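Phenylurea hydrolase B (Mycobacterium brisbanense, PDB 4WHB) probably hydrolyses carbon-nitrogen bonds other than peptide bonds, as a zinc-binding member of the amidohydrolase family that is known as a diuron hydrolase. Local coordinates at residues T3-N8 against T24-G29; D30-V35 against I407-T412; L415-L420 against V438-A443. All blocks are in the same frame, centred on the assembly; numbering follows the deposited sequence.

In the fold
Contacts 1 and 2 belong to one mixed sheet. Contact 1 pairs its strands 4-7 and 23-27. Contact 2 attaches one of its two outermost strands, 32-36, to the loop that precedes strand 418-421. Contact 3 lies in a second sheet, where strand 418-421 meets strand 435-440. The two sheets face each other: I4, I6 and V27 of contact 1 pack on F439, F418 and A416 of contact 3. Contacts 1 and 3 are mostly buried and rest on backbone hydrogen bonds. Contact 2 is only partly buried. It relies on one aromatic ring and one side-chain hydrogen bond. None of the three lies near the annotated zinc-binding residues.

Contact 1: T3-N8 against T24-G29; sequences TIAITN and TVIVEG
I6 and V25 hold each other through two backbone hydrogen bonds. I6 N donates to V25 O at 2.7 Å, and V25 N donates back to I6 O at 3.0 Å. Closer to the start of the first strand, V27 N reaches I4 O at 3.0 Å. A5 and I26 lie between these links as a non-hydrogen-bonded pair. The backbone of A5 bonds instead to T48 and V50 on the other neighbouring strand.

One side chain adds a polar link at the end of the pairing. N8 N donates to T24 OG1 at 3.1 Å. The T24 chi1 of -65° sets OG1 beside its own backbone N. CG2, anti to that N, lies against the first strand by I6 O, with T7 CG2 alongside T24 CG2 at 3.9 Å.

The pairing is that of two antiparallel neighbours in a four-stranded mixed sheet, which lies well to one side of the chain's centre. Strand 32-36 flanks it beyond 23-27, and strand 48-51 runs parallel to 4-7 on the other side.

The remaining contacts are apolar and fall on both faces of the sheet. I4, I6, V25 and V27 share one face. I4 and V27 lie side by side, with I4 CB 3.5 Å from V27 CG2. A V27 chi1 of -71° places CG2 between the backbone N and the carbonyl carbon, on the side of I4. V27 CG1 instead approaches I6 CD1 diagonally, at 4.4 Å. On the opposite face A5 CB meets I26 CG1 at 4.3 Å, and loop residues V43 and T41 cover these two side chains.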
ATOM      1  N   THR C   3      33.106  42.468 -30.418  1.00 33.64           N
ATOM      2  CA  THR C   3      34.064  41.602 -31.089  1.00 26.85           C
ATOM      3  C   THR C   3      35.246  41.557 -30.152  1.00 26.98           C
ATOM      4  O   THR C   3      35.683  42.591 -29.713  1.00 35.46           O
ATOM      5  CB  THR C   3      34.397  42.161 -32.467  1.00 39.40           C
ATOM      6  OG1 THR C   3      33.203  42.034 -33.291  1.00 41.72           O
ATOM      7  CG2 THR C   3      35.642  41.444 -33.091  1.00 15.27           C
ATOM      8  N   ILE C   4      35.729  40.373 -29.803  1.00 30.06           N
ATOM      9  CA  ILE C   4      36.610  40.224 -28.644  1.00 24.81           C
ATOM     10  C   ILE C   4      37.884  39.509 -28.974  1.00 18.49           C
ATOM     11  O   ILE C   4      37.888  38.683 -29.872  1.00 32.13           O
ATOM     12  CB  ILE C   4      35.929  39.413 -27.530  1.00 16.24           C
ATOM     13  CG1 ILE C   4      34.449  39.799 -27.430  1.00 24.51           C
ATOM     14  CG2 ILE C   4      36.671  39.615 -26.218  1.00 22.79           C
ATOM     15  CD1 ILE C   4      33.871  39.802 -26.030  1.00 44.75           C
ATOM     16  N   ALA C   5      38.957  39.823 -28.254  1.00 10.28           N
ATOM     17  CA  ALA C   5      40.192  39.038 -28.355  1.00  8.60           C
ATOM     18  C   ALA C   5      40.606  38.518 -26.994  1.00 18.92           C
ATOM     19  O   ALA C   5      40.671  39.278 -26.047  1.00  9.04           O
ATOM     20  CB  ALA C   5      41.325  39.822 -28.968  1.00 10.39           C
ATOM     21  N   ILE C   6      40.836  37.209 -26.881  1.00 33.16           N
ATOM     22  CA  ILE C   6      41.253  36.627 -25.624  1.00 14.27           C
ATOM     23  C   ILE C   6      42.698  36.223 -25.769  1.00 12.82           C
ATOM     24  O   ILE C   6      43.044  35.344 -26.532  1.00 12.40           O
ATOM     25  CB  ILE C   6      40.448  35.400 -25.238  1.00 14.37           C
ATOM     26  CG1 ILE C   6      38.966  35.691 -25.318  1.00 13.16           C
ATOM     27  CG2 ILE C   6      40.800  35.005 -23.813  1.00 17.80           C
ATOM     28  CD1 ILE C   6      38.298  35.128 -26.564  1.00 18.95           C
ATOM     29  N   THR C   7      43.535  36.862 -24.982  1.00 19.94           N
ATOM     30  CA  THR C   7      44.968  36.857 -25.182  1.00 20.91           C
ATOM     31  C   THR C   7      45.747  36.030 -24.136  1.00 27.30           C
ATOM     32  O   THR C   7      45.340  35.972 -22.974  1.00 22.47           O
ATOM     33  CB  THR C   7      45.495  38.296 -25.128  1.00 22.63           C
ATOM     34  OG1 THR C   7      45.232  38.865 -23.838  1.00 15.00           O
ATOM     35  CG2 THR C   7      44.801  39.139 -26.184  1.00 32.06           C
ATOM     36  N   ASN C   8      46.874  35.435 -24.551  1.00 21.22           N
ATOM     37  CA  ASN C   8      47.742  34.707 -23.656  1.00 23.66           C
ATOM     38  C   ASN C   8      47.032  33.534 -22.963  1.00 42.38           C
ATOM     39  O   ASN C   8      47.201  33.293 -21.746  1.00 37.35           O
ATOM     40  CB  ASN C   8      48.318  35.645 -22.588  1.00 33.54           C
ATOM     41  CG  ASN C   8      49.765  35.271 -22.156  1.00 34.95           C
ATOM     42  OD1 ASN C   8      50.307  34.205 -22.487  1.00  4.78           O
ATOM     43  ND2 ASN C   8      50.396  36.177 -21.424  1.00 52.71           N
ATOM     44  N   THR C  24      46.462  32.683 -28.696  1.00 23.32           N
ATOM     45  CA  THR C  24      45.538  33.788 -28.630  1.00 20.89           C
ATOM     46  C   THR C  24      44.370  33.644 -29.595  1.00 20.33           C
ATOM     47  O   THR C  24      44.531  33.471 -30.774  1.00 23.55           O
ATOM     48  CB  THR C  24      46.253  35.096 -28.771  1.00 33.60           C
ATOM     49  OG1 THR C  24      47.097  35.251 -27.637  1.00 34.23           O
ATOM     50  CG2 THR C  24      45.272  36.248 -28.766  1.00 36.73           C
ATOM     51  N   VAL C  25      43.180  33.706 -29.018  1.00 19.72           N
ATOM     52  CA  VAL C  25      41.954  33.376 -29.690  1.00 31.28           C
ATOM     53  C   VAL C  25      41.100  34.656 -29.827  1.00 26.77           C
ATOM     54  O   VAL C  25      40.865  35.399 -28.869  1.00 17.94           O
ATOM     55  CB  VAL C  25      41.188  32.279 -28.938  1.00 10.27           C
ATOM     56  CG1 VAL C  25      39.998  31.826 -29.724  1.00  4.76           C
ATOM     57  CG2 VAL C  25      42.097  31.114 -28.650  1.00 15.28           C
ATOM     58  N   ILE C  26      40.640  34.874 -31.054  1.00 19.84           N
ATOM     59  CA  ILE C  26      39.771  35.954 -31.393  1.00 17.74           C
ATOM     60  C   ILE C  26      38.377  35.381 -31.662  1.00 25.22           C
ATOM     61  O   ILE C  26      38.238  34.236 -32.144  1.00 35.87           O
ATOM     62  CB  ILE C  26      40.327  36.653 -32.652  1.00 33.23           C
ATOM     63  CG1 ILE C  26      41.740  37.208 -32.365  1.00 21.58           C
ATOM     64  CG2 ILE C  26      39.378  37.768 -33.099  1.00 48.84           C
ATOM     65  CD1 ILE C  26      42.351  38.115 -33.405  1.00 31.50           C
ATOM     66  N   VAL C  27      37.348  36.178 -31.385  1.00 24.21           N
ATOM     67  CA  VAL C  27      35.972  35.785 -31.764  1.00 38.46           C
ATOM     68  C   VAL C  27      35.388  36.806 -32.707  1.00 36.17           C
ATOM     69  O   VAL C  27      35.520  38.017 -32.487  1.00 29.89           O
ATOM     70  CB  VAL C  27      35.040  35.568 -30.556  1.00 17.78           C
ATOM     71  CG1 VAL C  27      35.439  34.303 -29.828  1.00 42.57           C
ATOM     72  CG2 VAL C  27      35.102  36.738 -29.629  1.00 20.86           C
ATOM     73  N   GLU C  28      34.782  36.316 -33.787  1.00 37.91           N
ATOM     74  CA  GLU C  28      34.109  37.192 -34.741  1.00 37.68           C
ATOM     75  C   GLU C  28      32.649  36.887 -34.556  1.00 36.20           C
ATOM     76  O   GLU C  28      32.284  35.730 -34.653  1.00 32.80           O
ATOM     77  CB  GLU C  28      34.536  36.866 -36.175  1.00 53.99           C
ATOM     78  CG  GLU C  28      33.535  37.321 -37.243  1.00 60.48           C
ATOM     79  CD  GLU C  28      33.492  36.445 -38.498  1.00 37.14           C
ATOM     80  OE1 GLU C  28      33.037  36.981 -39.542  1.00 31.14           O
ATOM     81  OE2 GLU C  28      33.882  35.241 -38.442  1.00 25.46           O
ATOM     82  N   GLY C  29      31.817  37.899 -34.311  1.00 46.37           N
ATOM     83  CA  GLY C  29      30.394  37.653 -34.173  1.00 44.89           C
ATOM     84  C   GLY C  29      30.224  36.656 -33.061  1.00 35.12           C
ATOM     85  O   GLY C  29      30.632  36.963 -31.940  1.00 31.34           O
TER

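Contact 2: D30-V35 against I407-T412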
ATOM      1  N   ASP C  30      29.704  35.473 -33.383  1.00 43.49           N
ATOM      2  CA  ASP C  30      29.717  34.376 -32.430  1.00 35.31           C
ATOM      3  C   ASP C  30      31.084  33.803 -32.744  1.00 42.07           C
ATOM      4  O   ASP C  30      32.116  34.448 -32.495  1.00 45.11           O
ATOM      5  CB  ASP C  30      28.608  33.352 -32.692  1.00 30.06           C
ATOM      6  CG  ASP C  30      27.504  33.888 -33.575  1.00 46.29           C
ATOM      7  OD1 ASP C  30      26.621  34.549 -32.991  1.00 64.68           O
ATOM      8  OD2 ASP C  30      27.494  33.639 -34.828  1.00 35.47           O
ATOM      9  N   ARG C  31      31.111  32.617 -33.324  1.00 25.98           N
ATOM     10  CA  ARG C  31      32.137  32.277 -34.260  1.00 24.89           C
ATOM     11  C   ARG C  31      33.545  32.644 -33.787  1.00 23.02           C
ATOM     12  O   ARG C  31      33.930  33.797 -33.714  1.00 15.58           O
ATOM     13  CB  ARG C  31      31.791  32.907 -35.629  1.00 33.62           C
ATOM     14  CG  ARG C  31      30.943  32.074 -36.579  1.00 32.63           C
ATOM     15  CD  ARG C  31      30.244  30.957 -35.884  1.00 30.69           C
ATOM     16  NE  ARG C  31      29.402  30.106 -36.730  1.00 17.25           N
ATOM     17  CZ  ARG C  31      29.150  28.854 -36.429  1.00 23.34           C
ATOM     18  NH1 ARG C  31      29.723  28.322 -35.373  1.00 39.30           N
ATOM     19  NH2 ARG C  31      28.378  28.140 -37.227  1.00 31.26           N
ATOM     20  N   PHE C  32      34.289  31.613 -33.463  1.00 28.52           N
ATOM     21  CA  PHE C  32      35.711  31.710 -33.272  1.00 32.78           C
ATOM     22  C   PHE C  32      36.285  32.189 -34.559  1.00 22.66           C
ATOM     23  O   PHE C  32      35.789  31.791 -35.601  1.00 19.59           O
ATOM     24  CB  PHE C  32      36.343  30.348 -32.989  1.00 29.52           C
ATOM     25  CG  PHE C  32      36.249  29.935 -31.567  1.00 22.93           C
ATOM     26  CD1 PHE C  32      36.623  30.812 -30.553  1.00 23.62           C
ATOM     27  CD2 PHE C  32      35.755  28.713 -31.233  1.00 35.56           C
ATOM     28  CE1 PHE C  32      36.524  30.435 -29.234  1.00 40.70           C
ATOM     29  CE2 PHE C  32      35.660  28.342 -29.912  1.00 30.52           C
ATOM     30  CZ  PHE C  32      36.052  29.188 -28.918  1.00 21.37           C
ATOM     31  N   ALA C  33      37.307  33.054 -34.495  1.00 19.53           N
ATOM     32  CA  ALA C  33      37.821  33.585 -35.702  1.00 27.89           C
ATOM     33  C   ALA C  33      39.171  32.938 -36.085  1.00 21.05           C
ATOM     34  O   ALA C  33      39.276  32.138 -37.017  1.00 24.67           O
ATOM     35  CB  ALA C  33      37.899  35.097 -35.586  1.00 18.56           C
ATOM     36  N   THR C  34      40.206  33.372 -35.383  1.00 13.16           N
ATOM     37  CA  THR C  34      41.559  32.992 -35.684  1.00 16.42           C
ATOM     38  C   THR C  34      42.164  32.338 -34.430  1.00 34.27           C
ATOM     39  O   THR C  34      41.972  32.817 -33.309  1.00 28.04           O
ATOM     40  CB  THR C  34      42.399  34.186 -36.091  1.00 19.50           C
ATOM     41  OG1 THR C  34      41.607  35.126 -36.834  1.00 20.68           O
ATOM     42  CG2 THR C  34      43.569  33.716 -36.912  1.00 27.50           C
ATOM     43  N   VAL C  35      42.859  31.216 -34.602  1.00 25.14           N
ATOM     44  CA  VAL C  35      43.502  30.549 -33.496  1.00 19.54           C
ATOM     45  C   VAL C  35      44.978  30.433 -33.799  1.00 23.02           C
ATOM     46  O   VAL C  35      45.387  29.696 -34.694  1.00 33.98           O
ATOM     47  CB  VAL C  35      42.966  29.130 -33.316  1.00 33.90           C
ATOM     48  CG1 VAL C  35      43.539  28.492 -32.063  1.00 13.81           C
ATOM     49  CG2 VAL C  35      41.455  29.164 -33.224  1.00 43.12           C
ATOM     50  N   ILE C 407      29.657  22.420 -32.703  1.00 36.35           N
ATOM     51  CA  ILE C 407      30.129  22.463 -31.299  1.00 31.27           C
ATOM     52  C   ILE C 407      31.089  21.347 -30.856  1.00 29.29           C
ATOM     53  O   ILE C 407      31.204  20.325 -31.489  1.00 26.07           O
ATOM     54  CB  ILE C 407      28.966  22.404 -30.271  1.00 29.47           C
ATOM     55  CG1 ILE C 407      27.852  21.461 -30.743  1.00 16.60           C
ATOM     56  CG2 ILE C 407      28.466  23.810 -29.962  1.00 30.32           C
ATOM     57  CD1 ILE C 407      26.823  21.072 -29.715  1.00  9.69           C
ATOM     58  N   GLY C 408      31.887  21.606 -29.825  1.00 30.81           N
ATOM     59  CA  GLY C 408      32.425  22.959 -29.611  1.00 40.07           C
ATOM     60  C   GLY C 408      33.347  23.225 -28.434  1.00 50.26           C
ATOM     61  O   GLY C 408      33.116  22.800 -27.317  1.00 47.21           O
ATOM     62  N   SER C 409      34.432  23.907 -28.718  1.00 46.34           N
ATOM     63  CA  SER C 409      34.950  23.923 -30.082  1.00 36.17           C
ATOM     64  C   SER C 409      36.376  23.275 -30.111  1.00 30.60           C
ATOM     65  O   SER C 409      36.445  22.065 -30.451  1.00 23.00           O
ATOM     66  CB  SER C 409      34.784  25.298 -30.716  1.00 37.18           C
ATOM     67  OG  SER C 409      33.547  25.884 -30.341  1.00 38.36           O
ATOM     68  N   VAL C 410      37.502  23.960 -29.814  1.00 23.72           N
ATOM     69  CA  VAL C 410      37.780  25.357 -30.073  1.00 26.66           C
ATOM     70  C   VAL C 410      38.549  25.404 -31.401  1.00 23.43           C
ATOM     71  O   VAL C 410      39.707  24.924 -31.467  1.00 22.46           O
ATOM     72  CB  VAL C 410      38.627  26.006 -28.958  1.00 26.07           C
ATOM     73  CG1 VAL C 410      39.358  27.239 -29.476  1.00 21.10           C
ATOM     74  CG2 VAL C 410      37.760  26.398 -27.789  1.00 21.12           C
ATOM     75  N   GLU C 411      37.909  25.929 -32.437  1.00 16.26           N
ATOM     76  CA  GLU C 411      38.474  25.977 -33.778  1.00 27.85           C
ATOM     77  C   GLU C 411      37.812  27.112 -34.585  1.00 21.30           C
ATOM     78  O   GLU C 411      36.708  27.553 -34.239  1.00 21.48           O
ATOM     79  CB  GLU C 411      38.192  24.659 -34.536  1.00 35.61           C
ATOM     80  CG  GLU C 411      38.606  23.373 -33.867  1.00 24.22           C
ATOM     81  CD  GLU C 411      38.236  22.180 -34.691  1.00 28.57           C
ATOM     82  OE1 GLU C 411      38.793  22.023 -35.803  1.00 13.79           O
ATOM     83  OE2 GLU C 411      37.381  21.400 -34.189  1.00 36.79           O
ATOM     84  N   THR C 412      38.486  27.569 -35.639  1.00 14.73           N
ATOM     85  CA  THR C 412      37.945  28.582 -36.516  1.00 20.35           C
ATOM     86  C   THR C 412      36.613  28.252 -37.167  1.00 15.69           C
ATOM     87  O   THR C 412      36.385  27.162 -37.544  1.00 30.98           O
ATOM     88  CB  THR C 412      38.963  28.969 -37.600  1.00 11.28           C
ATOM     89  OG1 THR C 412      38.415  29.993 -38.425  1.00 18.09           O
ATOM     90  CG2 THR C 412      39.327  27.787 -38.446  1.00 12.67           C
TER
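F32 points its ring at the loop 407-412 and touches three consecutive residues there. V410 lies over one face. Its CG1 is 4.0 Å from the centroid of the F32 ring and 19° off the ring normal, which makes a CH-pi contact offset toward the rim. The second methyl, V410 CG2, approaches F32 CZ at 3.5 Å. The two side chains cross at about a right angle. S409 comes from another direction, at the edge of the ring and in its plane, with S409 CB 3.3 Å from F32 CE2. The carbonyl of E411 sits at the root of the side chain, where E411 O is 3.1 Å from F32 CB.

The polar link is a single hydrogen bond. T412 OG1 donates to A33 O at 2.7 Å, tilted 19° from the carbonyl plane. With chi1 at -178°, OG1 stands anti to the T412 backbone N, and this carries the hydroxyl to the strand. V35 closes the far end more loosely, with V35 CG2 4.1 Å from T412 N.

A second shell keeps these groups in place. S409 OG also lies close to F32 CE2, but its hydrogen bond is to L415 O, which fixes the side chain beside the ring. The F32 backbone bonds to G413 and K414, which extends the attachment past T412. V25 and V27 of the neighbouring strand pack on F32, and L11 touches both V35 and V410.

The contact thus ties an early edge strand to a loop some 370 residues later, just before strand 418-421. Such joining of N-terminal and C-terminal parts is characteristic of the small beta domain that accompanies the TIM barrel in many amidohydrolases.

Contact 3: L415-L420 against V438-A443; sequences LADFVL and VFQAGA
F418 and F439 stand side by side because the F418 chi1 of 69° turns its ring over the neighbouring strand. CG lies between the backbone N and the carbonyl carbon, and F439 CB comes to rest over one ring face, 3.5 Å from the F418 centroid. This is a CH-pi contact. The two ring planes are 2° from parallel but slid apart, so they barely overlap.

The strands 418-421 and 435-440 are antiparallel neighbours in a mixed sheet. The second continues through a type I' turn, Q440 to A443, into strand 443-444 and so forms a beta hairpin. The F418 and F439 face packs on I6 and I4 of the N-terminal sheet, consistent with the small beta domain beside the amidohydrolase TIM barrel. F418 and F439 are a hydrogen-bonded pair: F418 N donates to F439 O at 2.7 Å, and F439 N donates back to F418 O at 2.7 Å. On the opposite face V419 CG1 meets V438 CG2 at 4.0 Å.

Beyond the pair, segment 415-420 grips the hairpin turn at two points. G442 N donates to A416 O at 2.6 Å, in the carbonyl plane and on a lone pair. D417 divides its carboxylate between two partners. OD2 forms a salt bridge with R136. OD1 accepts A441 N at 2.8 Å, nearly along the C-O axis of the carboxylate, with an N-H...O angle of 172°.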
ATOM      1  N   LEU C 415      31.079  27.735 -33.403  1.00 25.31           N
ATOM      2  CA  LEU C 415      30.376  28.566 -32.450  1.00 19.84           C
ATOM      3  C   LEU C 415      31.351  28.784 -31.314  1.00 25.73           C
ATOM      4  O   LEU C 415      32.039  27.868 -30.904  1.00 19.32           O
ATOM      5  CB  LEU C 415      29.105  27.887 -31.929  1.00 29.96           C
ATOM      6  CG  LEU C 415      27.779  28.072 -32.657  1.00 21.65           C
ATOM      7  CD1 LEU C 415      26.699  27.310 -31.904  1.00 18.87           C
ATOM      8  CD2 LEU C 415      27.478  29.538 -32.769  1.00 16.06           C
ATOM      9  N   ALA C 416      31.441  30.015 -30.820  1.00 34.11           N
ATOM     10  CA  ALA C 416      32.393  30.277 -29.789  1.00 40.91           C
ATOM     11  C   ALA C 416      31.724  30.087 -28.451  1.00 38.43           C
ATOM     12  O   ALA C 416      30.977  30.971 -27.982  1.00 32.37           O
ATOM     13  CB  ALA C 416      32.982  31.637 -29.927  1.00 16.28           C
ATOM     14  N   ASP C 417      31.971  28.905 -27.886  1.00 20.04           N
ATOM     15  CA  ASP C 417      31.496  28.568 -26.579  1.00 18.74           C
ATOM     16  C   ASP C 417      32.756  28.160 -25.857  1.00 30.62           C
ATOM     17  O   ASP C 417      33.455  27.225 -26.289  1.00 35.45           O
ATOM     18  CB  ASP C 417      30.508  27.372 -26.608  1.00 33.43           C
ATOM     19  CG  ASP C 417      29.320  27.605 -27.516  1.00 36.89           C
ATOM     20  OD1 ASP C 417      28.747  28.729 -27.486  1.00 41.38           O
ATOM     21  OD2 ASP C 417      28.937  26.648 -28.257  1.00 29.66           O
ATOM     22  N   PHE C 418      33.095  28.840 -24.782  1.00 16.61           N
ATOM     23  CA  PHE C 418      34.263  28.420 -24.063  1.00 21.19           C
ATOM     24  C   PHE C 418      34.221  28.770 -22.594  1.00 23.16           C
ATOM     25  O   PHE C 418      33.422  29.588 -22.146  1.00 19.72           O
ATOM     26  CB  PHE C 418      35.542  28.967 -24.720  1.00 28.57           C
ATOM     27  CG  PHE C 418      35.727  30.446 -24.619  1.00 30.42           C
ATOM     28  CD1 PHE C 418      36.224  31.020 -23.472  1.00 21.51           C
ATOM     29  CD2 PHE C 418      35.457  31.251 -25.703  1.00 29.06           C
ATOM     30  CE1 PHE C 418      36.427  32.380 -23.400  1.00 21.82           C
ATOM     31  CE2 PHE C 418      35.660  32.628 -25.642  1.00 33.38           C
ATOM     32  CZ  PHE C 418      36.135  33.199 -24.471  1.00 34.28           C
ATOM     33  N   VAL C 419      35.104  28.107 -21.854  1.00 14.61           N
ATOM     34  CA  VAL C 419      35.202  28.278 -20.436  1.00 15.78           C
ATOM     35  C   VAL C 419      36.668  28.560 -20.108  1.00 16.21           C
ATOM     36  O   VAL C 419      37.579  27.909 -20.688  1.00 12.15           O
ATOM     37  CB  VAL C 419      34.766  27.008 -19.736  1.00 26.59           C
ATOM     38  CG1 VAL C 419      34.712  27.250 -18.239  1.00 32.15           C
ATOM     39  CG2 VAL C 419      33.404  26.534 -20.260  1.00 28.31           C
ATOM     40  N   LEU C 420      36.911  29.542 -19.232  1.00  9.96           N
ATOM     41  CA  LEU C 420      38.259  29.814 -18.796  1.00 17.44           C
ATOM     42  C   LEU C 420      38.490  29.250 -17.399  1.00 21.40           C
ATOM     43  O   LEU C 420      37.691  29.509 -16.490  1.00 21.52           O
ATOM     44  CB  LEU C 420      38.510  31.315 -18.782  1.00 27.65           C
ATOM     45  CG  LEU C 420      38.944  32.010 -20.081  1.00 26.92           C
ATOM     46  CD1 LEU C 420      37.830  32.981 -20.441  1.00 45.84           C
ATOM     47  CD2 LEU C 420      40.254  32.781 -19.866  1.00 41.78           C
ATOM     48  N   VAL C 438      32.741  32.222 -18.429  1.00  9.29           N
ATOM     49  CA  VAL C 438      32.135  31.350 -19.410  1.00 18.44           C
ATOM     50  C   VAL C 438      31.597  32.163 -20.585  1.00 18.25           C
ATOM     51  O   VAL C 438      30.703  32.968 -20.408  1.00 12.18           O
ATOM     52  CB  VAL C 438      31.015  30.528 -18.802  1.00 14.12           C
ATOM     53  CG1 VAL C 438      30.382  29.627 -19.867  1.00 30.42           C
ATOM     54  CG2 VAL C 438      31.537  29.639 -17.690  1.00 18.47           C
ATOM     55  N   PHE C 439      32.149  31.957 -21.778  1.00 18.12           N
ATOM     56  CA  PHE C 439      31.652  32.629 -22.967  1.00 26.04           C
ATOM     57  C   PHE C 439      30.801  31.684 -23.811  1.00 36.43           C
ATOM     58  O   PHE C 439      31.113  30.485 -23.932  1.00 21.16           O
ATOM     59  CB  PHE C 439      32.805  33.173 -23.801  1.00 27.25           C
ATOM     60  CG  PHE C 439      33.159  34.617 -23.493  1.00 44.85           C
ATOM     61  CD1 PHE C 439      33.695  34.974 -22.267  1.00 30.47           C
ATOM     62  CD2 PHE C 439      32.943  35.609 -24.443  1.00 43.27           C
ATOM     63  CE1 PHE C 439      34.019  36.270 -21.976  1.00 35.50           C
ATOM     64  CE2 PHE C 439      33.256  36.913 -24.161  1.00 31.50           C
ATOM     65  CZ  PHE C 439      33.794  37.243 -22.923  1.00 36.51           C
ATOM     66  N   GLN C 440      29.707  32.203 -24.366  1.00 34.41           N
ATOM     67  CA  GLN C 440      28.791  31.389 -25.163  1.00 37.73           C
ATOM     68  C   GLN C 440      28.350  32.141 -26.394  1.00 26.31           C
ATOM     69  O   GLN C 440      28.035  33.320 -26.306  1.00 34.42           O
ATOM     70  CB  GLN C 440      27.571  30.981 -24.332  1.00 37.48           C
ATOM     71  CG  GLN C 440      26.878  29.712 -24.825  1.00 21.18           C
ATOM     72  CD  GLN C 440      25.421  29.669 -24.389  1.00 15.32           C
ATOM     73  OE1 GLN C 440      25.021  28.861 -23.538  1.00 15.64           O
ATOM     74  NE2 GLN C 440      24.612  30.559 -24.972  1.00 25.84           N
ATOM     75  N   ALA C 441      28.329  31.461 -27.547  1.00 40.38           N
ATOM     76  CA  ALA C 441      27.968  32.089 -28.818  1.00 29.02           C
ATOM     77  C   ALA C 441      28.767  33.382 -29.004  1.00 32.69           C
ATOM     78  O   ALA C 441      28.271  34.371 -29.514  1.00 20.67           O
ATOM     79  CB  ALA C 441      26.472  32.370 -28.868  1.00 18.04           C
ATOM     80  N   GLY C 442      30.019  33.343 -28.593  1.00 32.12           N
ATOM     81  CA  GLY C 442      30.877  34.509 -28.622  1.00 33.98           C
ATOM     82  C   GLY C 442      30.383  35.619 -27.730  1.00 24.76           C
ATOM     83  O   GLY C 442      30.552  36.792 -28.079  1.00 32.23           O
ATOM     84  N   ALA C 443      29.785  35.263 -26.592  1.00 20.79           N
ATOM     85  CA  ALA C 443      29.224  36.235 -25.686  1.00 19.55           C
ATOM     86  C   ALA C 443      29.495  35.891 -24.225  1.00 21.19           C
ATOM     87  O   ALA C 443      29.494  34.747 -23.855  1.00 22.26           O
ATOM     88  CB  ALA C 443      27.729  36.413 -25.955  1.00  7.97           C
TER